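Local coordinates for 182aa long hypothetical protein (Pyrococcus horikoshii, PDB 2GAN) that is of unknown function but, as a member of the GNAT family, probably transfers an acetyl group from acetyl-coenzyme A to an unidentified acceptor, at residues 18-29 with 41-51. Residues are numbered along the deposited sequence; the frame is centred on the assembly and turned at random.
Sequences LELMFRIYRSTN and KPNPNDFNGFR. Unlike the reference sequence in segment 41-51: Asn48 (reference Asp).
Phe50 sets its CD1 over one face of the Tyr25 ring, 3.5 Å from Tyr25 CG; with the planes at 44° the pair is neither a stack nor edge-to-face. A face of the Phe50 ring receives Phe22 CA in a CH-pi contact, Phe50 CZ lies 3.9 Å from Met21 CB, and Phe50 CE2 is 4.4 Å from Leu18 CD1. Phe50 is thus a knob seated in the hole formed by Leu18, Met21, Phe22 and Tyr25. Its ring is stacked on Tyr54 further along helix 47-65.

Phe47 presents an edge to the face of the Phe22 ring, a T-shaped pair with planes at 88° and centroids 5.1 Å apart, while Phe47 CB stands 3.6 Å from the centroid of the Phe22 ring, nearly on the normal. These four rings form an aromatic cluster between helices 14-27 and 47-65, the two helices that follow the first strand in this GNAT-type fold; their axes in these segments come within 10.4 Å.

The loop ahead of the second helix is tied to the C-terminal part of helix 14-27 by Tyr25. With CG anti to the backbone N (chi1 -173°), the Tyr25 ring reaches out to the loop, and its hydroxyl donates to Pro42 O over 2.7 Å, with that oxygen near the ring plane. Replacing Tyr25 with an alanine would probably leave Pro42 O without this donor and open a gap beside Phe50 CD1 and CE1. Pro44 CB packs against the helix end, where Asn29, at positive phi, is the C-prime residue of a Schellman motif. Asp46 N-caps the next helix: its OD2 accepts a nearly straight bond from Gly49 N, from above the carboxylate plane.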
loop_
_atom_site.group_PDB
_atom_site.type_symbol
_atom_site.label_atom_id
_atom_site.label_comp_id
_atom_site.label_asym_id
_atom_site.label_seq_id
_atom_site.Cartn_x
_atom_site.Cartn_y
_atom_site.Cartn_z
ATOM N N LEU A 18 10.382 18.420 -8.221
ATOM C CA LEU A 18 9.034 18.824 -7.838
ATOM C C LEU A 18 7.986 18.202 -8.763
ATOM O O LEU A 18 6.989 17.635 -8.304
ATOM C CB LEU A 18 8.913 20.350 -7.888
ATOM C CG LEU A 18 7.640 20.963 -7.300
ATOM C CD1 LEU A 18 7.552 20.633 -5.821
ATOM C CD2 LEU A 18 7.669 22.469 -7.495
ATOM N N GLU A 19 8.224 18.308 -10.070
ATOM C CA GLU A 19 7.308 17.784 -11.081
ATOM C C GLU A 19 7.257 16.253 -11.061
ATOM O O GLU A 19 6.210 15.650 -11.318
ATOM C CB GLU A 19 7.721 18.311 -12.467
ATOM C CG GLU A 19 6.801 17.910 -13.628
ATOM C CD GLU A 19 6.917 18.857 -14.820
ATOM O OE1 GLU A 19 7.999 19.458 -15.005
ATOM O OE2 GLU A 19 5.930 18.992 -15.579
ATOM N N LEU A 20 8.387 15.623 -10.759
ATOM C CA LEU A 20 8.423 14.165 -10.676
ATOM C C LEU A 20 7.564 13.747 -9.471
ATOM O O LEU A 20 6.753 12.819 -9.560
ATOM C CB LEU A 20 9.868 13.670 -10.498
ATOM C CG LEU A 20 10.079 12.203 -10.075
ATOM C CD1 LEU A 20 9.318 11.275 -11.008
ATOM C CD2 LEU A 20 11.566 11.861 -10.086
HETATM N N MSE A 21 7.716 14.450 -8.353
HETATM C CA MSE A 21 6.944 14.117 -7.165
HETATM C C MSE A 21 5.446 14.340 -7.362
HETATM O O MSE A 21 4.626 13.639 -6.762
HETATM C CB MSE A 21 7.454 14.908 -5.952
HETATM C CG MSE A 21 8.883 14.538 -5.549
HETATM SE SE MSE A 21 9.078 12.622 -5.202
HETATM C CE MSE A 21 8.929 12.668 -3.287
ATOM N N PHE A 22 5.083 15.309 -8.196
ATOM C CA PHE A 22 3.668 15.572 -8.455
ATOM C C PHE A 22 3.064 14.452 -9.292
ATOM O O PHE A 22 1.949 13.994 -9.029
ATOM C CB PHE A 22 3.485 16.894 -9.196
ATOM C CG PHE A 22 2.084 17.118 -9.688
ATOM C CD1 PHE A 22 1.018 17.177 -8.792
ATOM C CD2 PHE A 22 1.826 17.245 -11.047
ATOM C CE1 PHE A 22 -0.288 17.356 -9.243
ATOM C CE2 PHE A 22 0.524 17.424 -11.511
ATOM C CZ PHE A 22 -0.535 17.480 -10.608
ATOM N N ARG A 23 3.797 14.010 -10.304
ATOM C CA ARG A 23 3.300 12.941 -11.154
ATOM C C ARG A 23 3.078 11.694 -10.304
ATOM O O ARG A 23 2.142 10.933 -10.529
ATOM C CB ARG A 23 4.280 12.700 -12.317
ATOM C CG ARG A 23 4.269 13.847 -13.345
ATOM C CD ARG A 23 5.299 13.686 -14.465
ATOM N NE ARG A 23 5.146 12.412 -15.160
ATOM C CZ ARG A 23 6.007 11.401 -15.073
ATOM N NH1 ARG A 23 7.097 11.509 -14.331
ATOM N NH2 ARG A 23 5.757 10.263 -15.707
ATOM N N ILE A 24 3.918 11.507 -9.297
ATOM C CA ILE A 24 3.772 10.363 -8.404
ATOM C C ILE A 24 2.552 10.570 -7.505
ATOM O O ILE A 24 1.796 9.638 -7.240
ATOM C CB ILE A 24 5.029 10.187 -7.547
ATOM C CG1 ILE A 24 6.183 9.753 -8.456
ATOM C CG2 ILE A 24 4.785 9.167 -6.439
ATOM C CD1 ILE A 24 7.543 9.905 -7.837
ATOM N N TYR A 25 2.373 11.804 -7.040
ATOM C CA TYR A 25 1.245 12.156 -6.185
ATOM C C TYR A 25 -0.055 11.896 -6.935
ATOM O O TYR A 25 -1.042 11.460 -6.351
ATOM C CB TYR A 25 1.325 13.636 -5.796
ATOM C CG TYR A 25 0.303 14.097 -4.777
ATOM C CD1 TYR A 25 -0.756 14.933 -5.143
ATOM C CD2 TYR A 25 0.434 13.749 -3.429
ATOM C CE1 TYR A 25 -1.651 15.421 -4.187
ATOM C CE2 TYR A 25 -0.450 14.231 -2.467
ATOM C CZ TYR A 25 -1.490 15.072 -2.851
ATOM O OH TYR A 25 -2.324 15.598 -1.886
ATOM N N ARG A 26 -0.055 12.167 -8.232
ATOM C CA ARG A 26 -1.244 11.957 -9.049
ATOM C C ARG A 26 -1.414 10.470 -9.371
ATOM O O ARG A 26 -2.497 9.911 -9.206
ATOM C CB ARG A 26 -1.131 12.772 -10.339
ATOM C CG ARG A 26 -2.359 12.758 -11.248
ATOM C CD ARG A 26 -2.104 13.644 -12.461
ATOM N NE ARG A 26 -0.967 13.168 -13.258
ATOM C CZ ARG A 26 -0.344 13.884 -14.193
ATOM N NH1 ARG A 26 -0.737 15.123 -14.460
ATOM N NH2 ARG A 26 0.670 13.361 -14.870
ATOM N N SER A 27 -0.345 9.817 -9.812
ATOM C CA SER A 27 -0.449 8.402 -10.150
ATOM C C SER A 27 -0.900 7.550 -8.963
ATOM O O SER A 27 -1.625 6.576 -9.144
ATOM C CB SER A 27 0.884 7.880 -10.690
ATOM O OG SER A 27 1.851 7.812 -9.661
ATOM N N THR A 28 -0.475 7.920 -7.756
ATOM C CA THR A 28 -0.845 7.183 -6.540
ATOM C C THR A 28 -2.093 7.758 -5.869
ATOM O O THR A 28 -2.449 7.372 -4.751
ATOM C CB THR A 28 0.288 7.211 -5.488
ATOM O OG1 THR A 28 0.515 8.566 -5.062
ATOM C CG2 THR A 28 1.579 6.642 -6.078
ATOM N N ASN A 29 -2.745 8.697 -6.539
ATOM C CA ASN A 29 -3.948 9.323 -6.005
ATOM C C ASN A 29 -3.747 9.953 -4.625
ATOM O O ASN A 29 -4.517 9.705 -3.693
ATOM C CB ASN A 29 -5.084 8.306 -5.940
ATOM C CG ASN A 29 -6.450 8.965 -5.949
ATOM O OD1 ASN A 29 -6.859 9.608 -4.976
ATOM N ND2 ASN A 29 -7.161 8.821 -7.061
ATOM N N LYS A 41 -5.018 17.819 2.474
ATOM C CA LYS A 41 -4.217 17.476 1.306
ATOM C C LYS A 41 -4.936 17.859 0.013
ATOM O O LYS A 41 -6.145 17.669 -0.122
ATOM C CB LYS A 41 -3.865 15.976 1.322
ATOM C CG LYS A 41 -5.014 15.006 1.050
ATOM C CD LYS A 41 -5.164 14.693 -0.441
ATOM C CE LYS A 41 -6.198 13.592 -0.684
ATOM N NZ LYS A 41 -6.306 13.189 -2.121
ATOM N N PRO A 42 -4.197 18.433 -0.951
ATOM C CA PRO A 42 -4.762 18.851 -2.236
ATOM C C PRO A 42 -5.133 17.690 -3.139
ATOM O O PRO A 42 -4.658 16.567 -2.961
ATOM C CB PRO A 42 -3.653 19.702 -2.830
ATOM C CG PRO A 42 -2.421 19.023 -2.324
ATOM C CD PRO A 42 -2.767 18.779 -0.875
ATOM N N ASN A 43 -5.992 17.977 -4.108
ATOM C CA ASN A 43 -6.432 16.978 -5.068
ATOM C C ASN A 43 -5.197 16.465 -5.794
ATOM O O ASN A 43 -4.307 17.239 -6.135
ATOM C CB ASN A 43 -7.383 17.616 -6.084
ATOM C CG ASN A 43 -7.978 16.605 -7.039
ATOM O OD1 ASN A 43 -8.966 15.947 -6.720
ATOM N ND2 ASN A 43 -7.372 16.465 -8.212
ATOM N N PRO A 44 -5.128 15.153 -6.040
ATOM C CA PRO A 44 -3.984 14.551 -6.734
ATOM C C PRO A 44 -3.713 15.114 -8.130
ATOM O O PRO A 44 -2.608 14.991 -8.644
ATOM C CB PRO A 44 -4.333 13.060 -6.753
ATOM C CG PRO A 44 -5.828 13.059 -6.736
ATOM C CD PRO A 44 -6.138 14.132 -5.718
ATOM N N ASN A 45 -4.720 15.730 -8.737
ATOM C CA ASN A 45 -4.549 16.309 -10.062
ATOM C C ASN A 45 -4.257 17.807 -9.980
ATOM O O ASN A 45 -4.086 18.468 -11.002
ATOM C CB ASN A 45 -5.799 16.076 -10.916
ATOM C CG ASN A 45 -6.139 14.605 -11.070
ATOM O OD1 ASN A 45 -5.327 13.811 -11.550
ATOM N ND2 ASN A 45 -7.348 14.235 -10.664
ATOM N N ASP A 46 -4.198 18.335 -8.763
ATOM C CA ASP A 46 -3.938 19.757 -8.550
ATOM C C ASP A 46 -2.460 20.045 -8.286
ATOM O O ASP A 46 -1.996 19.956 -7.149
ATOM C CB ASP A 46 -4.785 20.260 -7.370
ATOM C CG ASP A 46 -4.513 21.711 -7.028
ATOM O OD1 ASP A 46 -4.945 22.145 -5.942
ATOM O OD2 ASP A 46 -3.876 22.419 -7.838
ATOM N N PHE A 47 -1.729 20.398 -9.339
ATOM C CA PHE A 47 -0.303 20.695 -9.217
ATOM C C PHE A 47 -0.014 21.917 -8.346
ATOM O O PHE A 47 0.828 21.853 -7.449
ATOM C CB PHE A 47 0.332 20.888 -10.606
ATOM C CG PHE A 47 1.763 21.371 -10.560
ATOM C CD1 PHE A 47 2.050 22.737 -10.497
ATOM C CD2 PHE A 47 2.821 20.457 -10.537
ATOM C CE1 PHE A 47 3.365 23.187 -10.411
ATOM C CE2 PHE A 47 4.142 20.892 -10.450
ATOM C CZ PHE A 47 4.418 22.260 -10.385
ATOM N N ASN A 48 -0.706 23.023 -8.609
ATOM C CA ASN A 48 -0.500 24.245 -7.833
ATOM C C ASN A 48 -0.674 23.978 -6.340
ATOM O O ASN A 48 0.129 24.426 -5.524
ATOM C CB ASN A 48 -1.476 25.343 -8.275
ATOM C CG ASN A 48 -1.337 25.697 -9.749
ATOM O OD1 ASN A 48 -0.225 25.845 -10.267
ATOM N ND2 ASN A 48 -2.469 25.851 -10.430
ATOM N N GLY A 49 -1.722 23.248 -5.983
ATOM C CA GLY A 49 -1.955 22.948 -4.582
ATOM C C GLY A 49 -0.857 22.061 -4.021
ATOM O O GLY A 49 -0.446 22.221 -2.874
ATOM N N PHE A 50 -0.376 21.124 -4.835
ATOM C CA PHE A 50 0.675 20.223 -4.399
ATOM C C PHE A 50 1.935 21.020 -4.127
ATOM O O PHE A 50 2.511 20.937 -3.049
ATOM C CB PHE A 50 0.969 19.173 -5.468
ATOM C CG PHE A 50 2.089 18.236 -5.102
ATOM C CD1 PHE A 50 1.872 17.174 -4.224
ATOM C CD2 PHE A 50 3.363 18.415 -5.629
ATOM C CE1 PHE A 50 2.917 16.304 -3.877
ATOM C CE2 PHE A 50 4.415 17.553 -5.287
ATOM C CZ PHE A 50 4.192 16.497 -4.414
ATOM N N ARG A 51 2.357 21.799 -5.116
ATOM C CA ARG A 51 3.567 22.601 -4.992
ATOM C C ARG A 51 3.548 23.506 -3.771
ATOM O O ARG A 51 4.496 23.530 -2.988
ATOM C CB ARG A 51 3.766 23.460 -6.239
ATOM C CG ARG A 51 5.116 24.155 -6.274
ATOM C CD ARG A 51 5.333 24.894 -7.583
ATOM N NE ARG A 51 4.998 26.307 -7.476
ATOM C CZ ARG A 51 5.691 27.181 -6.754
ATOM N NH1 ARG A 51 6.758 26.781 -6.077
ATOM N NH2 ARG A 51 5.319 28.454 -6.711
HETATM O O HOH W 1 -8.908 11.913 -3.983
#